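Local atomic coordinates of triosephosphate isomerase (Toxoplasma gondii, PDB entry 5UPR), a protein that probably catalyses the interconversion of D-glyceraldehyde 3-phosphate and dihydroxyacetone phosphate in glycolysis and gluconeogenesis, working as a homodimer. Residues Leu51-Ser54 / Gln55-Ser59. Sequence-based numbering, arbitrary orientation.
Sequences LFIS and QVQDS
Phe52, Ile53 and Ser54 meet Gln55, Val56, Gln57 and Asp58 in a local contact between residues three and four apart, along the short helix 53-59, which links strands 42-47 and 65-69 in a beta-alpha-beta unit of the TIM barrel. Three successive backbone bonds carry it: Val56 N to Phe52 O (3.2 Å), Gln57 N to Ile53 O (2.9 Å) and Asp58 N to Ser54 O, the last bent to 146° at the hydrogen. On one flank Gln55 runs out extended beside Phe52, its amide turned 72° from the ring, and OE1 sits at the ring edge, 3.8 Å from CD1. Its NE2 bonds to Thr22 O, while Phe52, Gln55 and Val56 all touch Thr25 of helix 22-34. On the flank toward strand 65-69, the extended Gln57 side chain passes obliquely over Ile53: CG2 of Ile53 lies 3.9 Å from OE1 of Gln57, whose NE2 is held by Lys93 O. On a third side one water joins Ser54 OG to Asp58 OD2. Ser54 holds OG between its own N and carbonyl carbon (chi1 74°), where it meets the water at 3.0 Å, and that water donates to Asp58 OD2 at 2.6 Å. At the end of the helix, Gln55 O takes Ser59 OG (2.8 Å) and Ser59 N from opposite faces of its carbonyl plane. Ile53 and Ser54 also pack on Leu51 and Ser54 of the second subunit, so the start of this helix forms part of the dimer interface. Its chemistry is divided by side: glutamine amides tie the helix to neighbouring backbone carbonyls, whereas Asp58 OD1 lies 3.0 Å from Ser54 O, two acceptors that are not bonded and would probably repel each other, although Ser54 O has its donor in Asp58 N.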
loop_
_atom_site.group_PDB
_atom_site.type_symbol
_atom_site.label_atom_id
_atom_site.label_comp_id
_atom_site.label_asym_id
_atom_site.label_seq_id
_atom_site.Cartn_x
_atom_site.Cartn_y
_atom_site.Cartn_z
ATOM N N LEU A 51 -0.953 1.790 -8.069
ATOM C CA LEU A 51 -2.062 1.893 -9.033
ATOM C C LEU A 51 -1.630 1.963 -10.506
ATOM O O LEU A 51 -2.371 1.497 -11.374
ATOM C CB LEU A 51 -2.919 3.132 -8.742
ATOM C CG LEU A 51 -3.748 3.209 -7.493
ATOM C CD1 LEU A 51 -4.523 4.520 -7.431
ATOM C CD2 LEU A 51 -4.798 2.036 -7.405
ATOM N N PHE A 52 -0.443 2.535 -10.761
ATOM C CA PHE A 52 0.101 2.838 -12.074
ATOM C C PHE A 52 1.239 1.887 -12.543
ATOM O O PHE A 52 1.738 2.030 -13.664
ATOM C CB PHE A 52 0.611 4.314 -12.103
ATOM C CG PHE A 52 -0.455 5.314 -11.762
ATOM C CD1 PHE A 52 -1.489 5.540 -12.651
ATOM C CD2 PHE A 52 -0.518 5.912 -10.502
ATOM C CE1 PHE A 52 -2.531 6.414 -12.323
ATOM C CE2 PHE A 52 -1.534 6.760 -10.163
ATOM C CZ PHE A 52 -2.574 7.017 -11.061
ATOM N N ILE A 53 1.658 0.943 -11.705
ATOM C CA ILE A 53 2.780 0.068 -12.100
ATOM C C ILE A 53 2.488 -0.720 -13.364
ATOM O O ILE A 53 3.352 -0.784 -14.224
ATOM C CB ILE A 53 3.199 -0.875 -10.963
ATOM C CG1 ILE A 53 3.867 -0.036 -9.840
ATOM C CG2 ILE A 53 4.182 -1.890 -11.501
ATOM C CD1 ILE A 53 4.146 -0.782 -8.548
ATOM N N SER A 54 1.274 -1.295 -13.491
ATOM C CA SER A 54 1.007 -2.101 -14.701
ATOM C C SER A 54 1.032 -1.305 -15.992
ATOM O O SER A 54 1.497 -1.805 -17.020
ATOM C CB SER A 54 -0.289 -2.907 -14.605
ATOM O OG SER A 54 -1.403 -2.052 -14.739
ATOM N N GLN A 55 0.588 -0.056 -15.933
ATOM C CA GLN A 55 0.625 0.854 -17.078
ATOM C C GLN A 55 2.092 1.145 -17.494
ATOM O O GLN A 55 2.435 1.159 -18.685
ATOM C CB GLN A 55 -0.074 2.178 -16.705
ATOM C CG GLN A 55 -0.031 3.273 -17.781
ATOM C CD GLN A 55 -0.585 4.617 -17.320
ATOM O OE1 GLN A 55 -1.285 4.711 -16.335
ATOM N NE2 GLN A 55 -0.253 5.653 -18.033
ATOM N N VAL A 56 2.947 1.356 -16.494
ATOM C CA VAL A 56 4.360 1.579 -16.782
ATOM C C VAL A 56 4.969 0.315 -17.405
ATOM O O VAL A 56 5.672 0.401 -18.431
ATOM C CB VAL A 56 5.144 1.982 -15.510
ATOM C CG1 VAL A 56 6.610 2.105 -15.776
ATOM C CG2 VAL A 56 4.641 3.293 -14.961
ATOM N N GLN A 57 4.674 -0.863 -16.814
ATOM C CA GLN A 57 5.166 -2.133 -17.375
ATOM C C GLN A 57 4.704 -2.346 -18.824
ATOM O O GLN A 57 5.460 -2.890 -19.645
ATOM C CB GLN A 57 4.687 -3.345 -16.576
ATOM C CG GLN A 57 5.224 -3.453 -15.205
ATOM C CD GLN A 57 4.632 -4.599 -14.431
ATOM O OE1 GLN A 57 3.404 -4.651 -14.204
ATOM N NE2 GLN A 57 5.477 -5.534 -14.065
ATOM N N ASP A 58 3.471 -1.939 -19.145
ATOM C CA ASP A 58 2.968 -2.120 -20.504
ATOM C C ASP A 58 3.551 -1.214 -21.559
ATOM O O ASP A 58 3.586 -1.619 -22.731
ATOM C CB ASP A 58 1.454 -1.895 -20.553
ATOM C CG ASP A 58 0.672 -2.978 -19.795
ATOM O OD1 ASP A 58 1.292 -3.912 -19.178
ATOM O OD2 ASP A 58 -0.559 -2.854 -19.780
ATOM N N SER A 59 3.937 0.017 -21.202
ATOM C CA SER A 59 4.391 1.007 -22.177
ATOM C C SER A 59 5.894 1.317 -22.145
ATOM O O SER A 59 6.414 1.935 -23.084
ATOM C CB SER A 59 3.577 2.301 -22.056
ATOM O OG SER A 59 3.600 2.770 -20.727
HETATM O O HOH W 1 -1.952 -2.659 -17.631
#